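Local structure of immunomodulatory active chitinase (Trichuris suis, 6G9C) at residues Gln294-Ala299 against Arg304-Ile309; Ile354-Ile357 against Asn361-Gly364; Glu161-Leu166 against Ala201-Pro206. The protein probably hydrolyses chitin as a secreted family 18 glycosidase of a parasitic whipworm, and has immunomodulatory activity. All coordinates share one frame; numbering follows the deposited sequence.

Contact 1: residues Gln294-Ala299 against Arg304-Ile309; sequences QGSSTA and REAGVI
Ser296 and Ser297 each turn their hydroxyl between the backbone N and the carbonyl carbon (chi1 56° and 53°), which brings Ser296 OG to 3.5 Å from Ala306 CB and lays Ser297 OG beside Gly307 CA at 3.3 Å. Residues 304-309 fold here as a type II beta turn from Glu305 to Val308, closed by Val308 N bonding to Glu305 O. Glycine suits the third place of that turn: at its positive phi a CB would jam against the carbonyl oxygen of Ala306. From this corner Gly307 N makes a weak hydrogen bond to Ser297 O (3.0 Å, bent to 134°), while Ala306 CB lies 3.2 Å from the same Ser297 O. Ala299 rests its methyl against the peptide chain, with CB 3.7 Å from Glu305 N, and so small a side chain is consistent with the close backbones. Between the two segments a water hydrogen-bonds with Ser297 OG; its oxygen lies 2.7 Å from Thr298 O and 2.9 Å from Val308 O, but it cannot serve every acceptor around it at once. The contact lies in the alpha+beta insertion that chitotriosidase-like family 18 enzymes carry between the seventh and eighth barrel strands. Ser297 and Gly307 both bond through their backbones to Gly278 of strand 268-281, Ser297 packs on Phe342 of strand 340-343, and Ile309 leads into helix 311-319, where it touches Val314.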
loop_
_atom_site.group_PDB
_atom_site.type_symbol
_atom_site.label_atom_id
_atom_site.label_comp_id
_atom_site.label_asym_id
_atom_site.label_seq_id
_atom_site.Cartn_x
_atom_site.Cartn_y
_atom_site.Cartn_z
ATOM N N GLN A 294 42.936 25.085 5.732
ATOM C CA GLN A 294 43.855 24.189 6.417
ATOM C C GLN A 294 43.249 22.822 6.690
ATOM O O GLN A 294 43.950 21.931 7.171
ATOM C CB GLN A 294 44.329 24.818 7.729
ATOM C CG GLN A 294 43.241 25.050 8.760
ATOM C CD GLN A 294 43.806 25.563 10.074
ATOM O OE1 GLN A 294 44.048 26.761 10.236
ATOM N NE2 GLN A 294 44.034 24.653 11.014
ATOM N N GLY A 295 41.967 22.638 6.402
ATOM C CA GLY A 295 41.326 21.354 6.586
ATOM C C GLY A 295 39.822 21.495 6.455
ATOM O O GLY A 295 39.311 22.537 6.043
ATOM N N SER A 296 39.127 20.422 6.816
ATOM C CA SER A 296 37.675 20.407 6.748
ATOM C C SER A 296 37.076 21.287 7.842
ATOM O O SER A 296 37.729 21.613 8.837
ATOM C CB SER A 296 37.166 18.987 6.916
ATOM O OG SER A 296 37.665 18.471 8.136
ATOM N N SER A 297 35.808 21.662 7.655
ATOM C CA SER A 297 35.077 22.337 8.717
ATOM C C SER A 297 34.839 21.385 9.882
ATOM O O SER A 297 34.704 20.173 9.701
ATOM C CB SER A 297 33.731 22.843 8.206
ATOM O OG SER A 297 33.032 21.774 7.595
ATOM N N THR A 298 34.773 21.957 11.086
ATOM C CA THR A 298 34.470 21.185 12.283
ATOM C C THR A 298 33.122 20.484 12.139
ATOM O O THR A 298 32.172 21.049 11.590
ATOM C CB THR A 298 34.440 22.110 13.502
ATOM O OG1 THR A 298 35.637 22.898 13.542
ATOM C CG2 THR A 298 34.335 21.305 14.786
ATOM N N ALA A 299 33.038 19.250 12.641
ATOM C CA ALA A 299 31.782 18.507 12.579
ATOM C C ALA A 299 30.662 19.301 13.242
ATOM O O ALA A 299 30.876 19.985 14.248
ATOM C CB ALA A 299 31.937 17.141 13.256
ATOM N N ARG A 304 27.433 15.546 12.421
ATOM C CA ARG A 304 28.612 14.972 13.074
ATOM C C ARG A 304 29.579 14.368 12.058
ATOM O O ARG A 304 30.070 13.249 12.214
ATOM C CB ARG A 304 28.214 13.925 14.114
ATOM C CG ARG A 304 27.315 14.434 15.226
ATOM C CD ARG A 304 26.455 13.287 15.721
ATOM N NE ARG A 304 25.776 13.568 16.979
ATOM C CZ ARG A 304 24.952 12.717 17.583
ATOM N NH1 ARG A 304 24.707 11.530 17.038
ATOM N NH2 ARG A 304 24.377 13.048 18.734
ATOM N N GLU A 305 29.852 15.121 10.999
ATOM C CA GLU A 305 30.796 14.685 9.977
ATOM C C GLU A 305 31.570 15.904 9.498
ATOM O O GLU A 305 31.008 16.767 8.819
ATOM C CB GLU A 305 30.076 14.003 8.821
ATOM C CG GLU A 305 31.011 13.487 7.743
ATOM C CD GLU A 305 30.265 12.959 6.541
ATOM O OE1 GLU A 305 29.040 12.732 6.653
ATOM O OE2 GLU A 305 30.903 12.775 5.483
ATOM N N ALA A 306 32.845 15.985 9.860
ATOM C CA ALA A 306 33.646 17.132 9.457
ATOM C C ALA A 306 33.612 17.297 7.940
ATOM O O ALA A 306 33.674 16.320 7.187
ATOM C CB ALA A 306 35.081 16.981 9.962
ATOM N N GLY A 307 33.444 18.540 7.497
ATOM C CA GLY A 307 33.392 18.878 6.097
ATOM C C GLY A 307 32.003 19.009 5.502
ATOM O O GLY A 307 31.897 19.386 4.329
ATOM N N VAL A 308 30.936 18.692 6.245
ATOM C CA VAL A 308 29.577 18.776 5.720
ATOM C C VAL A 308 28.681 19.470 6.742
ATOM O O VAL A 308 28.969 19.501 7.942
ATOM C CB VAL A 308 29.010 17.384 5.338
ATOM C CG1 VAL A 308 29.010 16.453 6.523
ATOM C CG2 VAL A 308 27.614 17.496 4.755
ATOM N N ILE A 309 27.584 20.044 6.242
ATOM C CA ILE A 309 26.601 20.754 7.062
ATOM C C ILE A 309 25.258 20.597 6.372
ATOM O O ILE A 309 25.188 20.496 5.144
ATOM C CB ILE A 309 26.970 22.248 7.247
ATOM C CG1 ILE A 309 26.040 22.939 8.270
ATOM C CG2 ILE A 309 26.894 23.000 5.906
ATOM C CD1 ILE A 309 26.583 24.305 8.789
HETATM O O HOH W 1 31.449 20.488 9.056
#

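Contact 2: residues Ile354-Ile357 against Asn361-Gly364; sequences INWI and NYGG
Trp356 and Tyr362 lie with their rings nearly parallel but slid apart, so that the six-membered ring of the indole and the phenol barely overlap; the centroids are 5.2 Å apart and the planes differ by 28°. The touching corners are Trp356 CH2 and Tyr362 CE2, at 3.4 Å. A chi1 of 175° sets the indole CG of Trp356 opposite the backbone N and beside the carbonyl carbon, and the far end of the ring then comes nearer to Tyr362. Ile357 faces the other part of the returning chain: both of its methyls, CD1 at the tip (3.6 Å) and CG2 on the beta branch (3.7 Å), approach Gly364 O, while CG2 also reaches Tyr362 CB at 4.2 Å. The chain can double back because helix 347-360 ends in a Schellman motif. Asn361, a residue type that tolerates positive phi well, is its C-prime residue: Asn361 N pairs with Lys358 O, and Tyr362 N reaches back to Ile357 O (3.2 Å, 149° at the hydrogen), the one bond between the two segments. The side chains of Trp356 and Tyr362 also touch Ser255 of helix 251-261, and Tyr362 O accepts from Lys266 NZ. Chemically, then, backbone bonds cap the helix end, while mostly apolar packing joins the turn to it.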
loop_
_atom_site.group_PDB
_atom_site.type_symbol
_atom_site.label_atom_id
_atom_site.label_comp_id
_atom_site.label_asym_id
_atom_site.label_seq_id
_atom_site.Cartn_x
_atom_site.Cartn_y
_atom_site.Cartn_z
ATOM N N ILE A 354 15.949 25.561 -10.148
ATOM C CA ILE A 354 14.698 24.933 -10.575
ATOM C C ILE A 354 14.041 25.729 -11.699
ATOM O O ILE A 354 13.447 25.150 -12.619
ATOM C CB ILE A 354 13.762 24.755 -9.366
ATOM C CG1 ILE A 354 14.413 23.807 -8.355
ATOM C CG2 ILE A 354 12.396 24.203 -9.797
ATOM C CD1 ILE A 354 13.653 23.668 -7.063
ATOM N N ASN A 355 14.104 27.064 -11.635
ATOM C CA ASN A 355 13.616 27.872 -12.747
ATOM C C ASN A 355 14.469 27.655 -13.991
ATOM O O ASN A 355 13.954 27.669 -15.115
ATOM C CB ASN A 355 13.597 29.353 -12.363
ATOM C CG ASN A 355 12.385 29.726 -11.534
ATOM O OD1 ASN A 355 11.249 29.407 -11.887
ATOM N ND2 ASN A 355 12.622 30.409 -10.427
ATOM N N TRP A 356 15.775 27.444 -13.806
ATOM C CA TRP A 356 16.643 27.117 -14.933
ATOM C C TRP A 356 16.261 25.775 -15.568
ATOM O O TRP A 356 16.206 25.655 -16.798
ATOM C CB TRP A 356 18.101 27.101 -14.469
ATOM C CG TRP A 356 19.061 26.653 -15.523
ATOM C CD1 TRP A 356 19.635 27.422 -16.493
ATOM C CD2 TRP A 356 19.560 25.324 -15.715
ATOM N NE1 TRP A 356 20.463 26.653 -17.278
ATOM C CE2 TRP A 356 20.437 25.362 -16.817
ATOM C CE3 TRP A 356 19.358 24.110 -15.054
ATOM C CZ2 TRP A 356 21.105 24.230 -17.280
ATOM C CZ3 TRP A 356 20.021 22.984 -15.520
ATOM C CH2 TRP A 356 20.885 23.054 -16.617
ATOM N N ILE A 357 16.006 24.753 -14.741
ATOM C CA ILE A 357 15.563 23.452 -15.256
ATOM C C ILE A 357 14.398 23.637 -16.218
ATOM O O ILE A 357 14.359 23.049 -17.307
ATOM C CB ILE A 357 15.172 22.513 -14.101
ATOM C CG1 ILE A 357 16.379 22.129 -13.251
ATOM C CG2 ILE A 357 14.491 21.239 -14.629
ATOM C CD1 ILE A 357 15.959 21.338 -12.016
ATOM N N ASN A 361 14.373 23.027 -20.251
ATOM C CA ASN A 361 13.562 21.840 -20.510
ATOM C C ASN A 361 14.340 20.553 -20.248
ATOM O O ASN A 361 14.317 19.612 -21.042
ATOM C CB ASN A 361 12.999 21.856 -21.934
ATOM C CG ASN A 361 12.626 23.249 -22.389
ATOM O OD1 ASN A 361 11.620 23.812 -21.950
ATOM N ND2 ASN A 361 13.448 23.826 -23.262
ATOM N N TYR A 362 15.030 20.506 -19.109
ATOM C CA TYR A 362 15.548 19.224 -18.657
ATOM C C TYR A 362 14.402 18.414 -18.051
ATOM O O TYR A 362 13.250 18.851 -18.015
ATOM C CB TYR A 362 16.719 19.430 -17.695
ATOM C CG TYR A 362 17.998 19.728 -18.442
ATOM C CD1 TYR A 362 18.679 18.715 -19.109
ATOM C CD2 TYR A 362 18.510 21.020 -18.511
ATOM C CE1 TYR A 362 19.840 18.976 -19.816
ATOM C CE2 TYR A 362 19.680 21.292 -19.217
ATOM C CZ TYR A 362 20.337 20.259 -19.865
ATOM O OH TYR A 362 21.495 20.504 -20.571
ATOM N N GLY A 363 14.710 17.199 -17.590
ATOM C CA GLY A 363 13.650 16.255 -17.266
ATOM C C GLY A 363 12.986 16.499 -15.931
ATOM O O GLY A 363 11.828 16.110 -15.728
ATOM N N GLY A 364 13.696 17.120 -15.009
ATOM C CA GLY A 364 13.145 17.445 -13.704
ATOM C C GLY A 364 14.271 17.652 -12.708
ATOM O O GLY A 364 15.396 17.999 -13.085
#

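Contact 3: residues Glu161-Leu166 against Ala201-Pro206; sequences ENYLLL and AGYDVP
Two helical connections on the outside of the TIM barrel of this family 18 chitinase meet here, helix 160-181 following strand 147-151 and the break between helices 196-202 and 205-211 following strand 187-193. At its centre is a T-shaped (edge-to-face) pair in which Tyr203 presents its ring edge to the face of Tyr163, with centroids 5.5 Å apart and planes at 75°. The CD2-CE2 side of Tyr203 does the touching: Tyr203 CD2 lies 4.0 Å from Tyr163 CE2, and Tyr203 CE2 lies 4.0 Å from Tyr163 OH. The CB of Tyr163 points toward the other segment, and a chi1 of -178° sets its CG beside the carbonyl carbon. Tyrosine suits both places: the flat ring of Tyr163 offers a face to Tyr203 and also meets Trp152, just past strand 147-151, in the DGFDLDWE signature that runs along that fourth barrel strand. Tyr203 packs edge-to-face with Trp258 as well, and its hydroxyl supplies the polar group that bonds to Ser193 N. Gly202, ending the first short helix, brings its O to 4.4 Å from Tyr163 CB. One residue on from the tyrosines, Leu164 and Asp204 form the more open part of the contact. Asp204 is the N-cap of helix 205-211, a place that favours aspartate because its carboxylate can accept from the first turn, and OD1 makes a weak hydrogen bond to Ala207 N. The other oxygen, Asp204 OD2, lies against a leucine methyl, 4.0 Å from Leu164 CD2.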
loop_
_atom_site.group_PDB
_atom_site.type_symbol
_atom_site.label_atom_id
_atom_site.label_comp_id
_atom_site.label_asym_id
_atom_site.label_seq_id
_atom_site.Cartn_x
_atom_site.Cartn_y
_atom_site.Cartn_z
ATOM N N GLU A 161 31.582 -1.795 -20.508
ATOM C CA GLU A 161 30.759 -2.771 -21.163
ATOM C C GLU A 161 29.969 -3.582 -20.160
ATOM O O GLU A 161 28.858 -3.861 -20.373
ATOM C CB GLU A 161 31.593 -3.633 -22.120
ATOM C CG GLU A 161 31.854 -2.935 -23.452
ATOM C CD GLU A 161 33.046 -3.501 -24.277
ATOM O OE1 GLU A 161 33.521 -4.628 -24.019
ATOM O OE2 GLU A 161 33.498 -2.826 -25.203
ATOM N N ASN A 162 30.551 -3.962 -19.072
ATOM C CA ASN A 162 29.803 -4.716 -18.065
ATOM C C ASN A 162 28.646 -3.904 -17.505
ATOM O O ASN A 162 27.557 -4.440 -17.252
ATOM C CB ASN A 162 30.752 -5.144 -16.953
ATOM C CG ASN A 162 31.845 -6.067 -17.460
ATOM O OD1 ASN A 162 31.646 -6.796 -18.436
ATOM N ND2 ASN A 162 32.998 -6.051 -16.800
ATOM N N TYR A 163 28.864 -2.605 -17.305
ATOM C CA TYR A 163 27.810 -1.760 -16.742
ATOM C C TYR A 163 26.597 -1.715 -17.667
ATOM O O TYR A 163 25.446 -1.799 -17.212
ATOM C CB TYR A 163 28.356 -0.359 -16.498
ATOM C CG TYR A 163 27.360 0.584 -15.863
ATOM C CD1 TYR A 163 27.203 0.636 -14.486
ATOM C CD2 TYR A 163 26.584 1.432 -16.646
ATOM C CE1 TYR A 163 26.294 1.515 -13.895
ATOM C CE2 TYR A 163 25.677 2.310 -16.066
ATOM C CZ TYR A 163 25.534 2.342 -14.698
ATOM O OH TYR A 163 24.625 3.220 -14.146
ATOM N N LEU A 164 26.839 -1.586 -18.972
ATOM C CA LEU A 164 25.748 -1.570 -19.939
ATOM C C LEU A 164 25.026 -2.910 -19.978
ATOM O O LEU A 164 23.790 -2.960 -20.033
ATOM C CB LEU A 164 26.288 -1.213 -21.323
ATOM C CG LEU A 164 25.281 -1.343 -22.470
ATOM C CD1 LEU A 164 24.147 -0.356 -22.256
ATOM C CD2 LEU A 164 25.926 -1.169 -23.838
ATOM N N LEU A 165 25.785 -4.011 -19.960
ATOM C CA LEU A 165 25.175 -5.338 -19.917
ATOM C C LEU A 165 24.313 -5.499 -18.669
ATOM O O LEU A 165 23.168 -5.963 -18.743
ATOM C CB LEU A 165 26.257 -6.412 -19.965
ATOM C CG LEU A 165 26.879 -6.673 -21.340
ATOM C CD1 LEU A 165 28.191 -7.443 -21.206
ATOM C CD2 LEU A 165 25.909 -7.393 -22.286
ATOM N N LEU A 166 24.851 -5.116 -17.509
ATOM C CA LEU A 166 24.061 -5.152 -16.282
ATOM C C LEU A 166 22.739 -4.399 -16.449
ATOM O O LEU A 166 21.665 -4.919 -16.113
ATOM C CB LEU A 166 24.878 -4.575 -15.124
ATOM C CG LEU A 166 24.154 -4.386 -13.788
ATOM C CD1 LEU A 166 23.714 -5.719 -13.223
ATOM C CD2 LEU A 166 25.060 -3.668 -12.809
ATOM N N ALA A 201 34.520 7.704 -19.544
ATOM C CA ALA A 201 35.193 6.437 -19.298
ATOM C C ALA A 201 34.205 5.312 -19.020
ATOM O O ALA A 201 34.425 4.171 -19.449
ATOM C CB ALA A 201 36.162 6.586 -18.128
ATOM N N GLY A 202 33.110 5.610 -18.316
ATOM C CA GLY A 202 32.316 4.559 -17.704
ATOM C C GLY A 202 30.941 4.280 -18.280
ATOM O O GLY A 202 30.373 3.213 -18.024
ATOM N N TYR A 203 30.394 5.206 -19.065
ATOM C CA TYR A 203 28.990 5.162 -19.460
ATOM C C TYR A 203 28.849 5.199 -20.973
ATOM O O TYR A 203 29.276 6.166 -21.614
ATOM C CB TYR A 203 28.223 6.337 -18.874
ATOM C CG TYR A 203 28.232 6.464 -17.367
ATOM C CD1 TYR A 203 29.266 7.127 -16.707
ATOM C CD2 TYR A 203 27.178 5.964 -16.606
ATOM C CE1 TYR A 203 29.257 7.273 -15.324
ATOM C CE2 TYR A 203 27.154 6.114 -15.229
ATOM C CZ TYR A 203 28.193 6.773 -14.588
ATOM O OH TYR A 203 28.169 6.917 -13.213
ATOM N N ASP A 204 28.210 4.171 -21.535
ATOM C CA ASP A 204 27.795 4.175 -22.940
ATOM C C ASP A 204 26.465 4.918 -22.986
ATOM O O ASP A 204 25.393 4.333 -22.792
ATOM C CB ASP A 204 27.683 2.746 -23.474
ATOM C CG ASP A 204 27.444 2.686 -24.979
ATOM O OD1 ASP A 204 26.753 3.583 -25.511
ATOM O OD2 ASP A 204 27.936 1.733 -25.632
ATOM N N VAL A 205 26.527 6.226 -23.226
ATOM C CA VAL A 205 25.376 7.092 -22.960
ATOM C C VAL A 205 24.207 6.792 -23.900
ATOM O O VAL A 205 23.075 6.652 -23.409
ATOM C CB VAL A 205 25.770 8.579 -23.003
ATOM C CG1 VAL A 205 24.539 9.462 -22.842
ATOM C CG2 VAL A 205 26.772 8.884 -21.893
ATOM N N PRO A 206 24.399 6.669 -25.224
ATOM C CA PRO A 206 23.231 6.371 -26.077
ATOM C C PRO A 206 22.611 5.012 -25.804
ATOM O O PRO A 206 21.384 4.870 -25.885
ATOM C CB PRO A 206 23.800 6.463 -27.500
ATOM C CG PRO A 206 25.030 7.290 -27.364
ATOM C CD PRO A 206 25.605 6.910 -26.048
#

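From the N terminus, contact 3 comes first: it closes a long excursion from helix 160-181 through strand 187-193 to the helices at 196-211, and so joins two successive connections of the barrel wall. Contact 1 follows, closing a short loop in the insertion after strand 268-281. Contact 2 comes last, turning helix 347-360 tightly back into strand 364-368, the final strand of the barrel. The three follow in series, none nested in or crossing another. They do not touch: contacts 2 and 3 approach to about 11 Å between nearest atoms, contacts 1 and 2 to about 17 Å. Strand 268-281 borders both contacts 1 and 2.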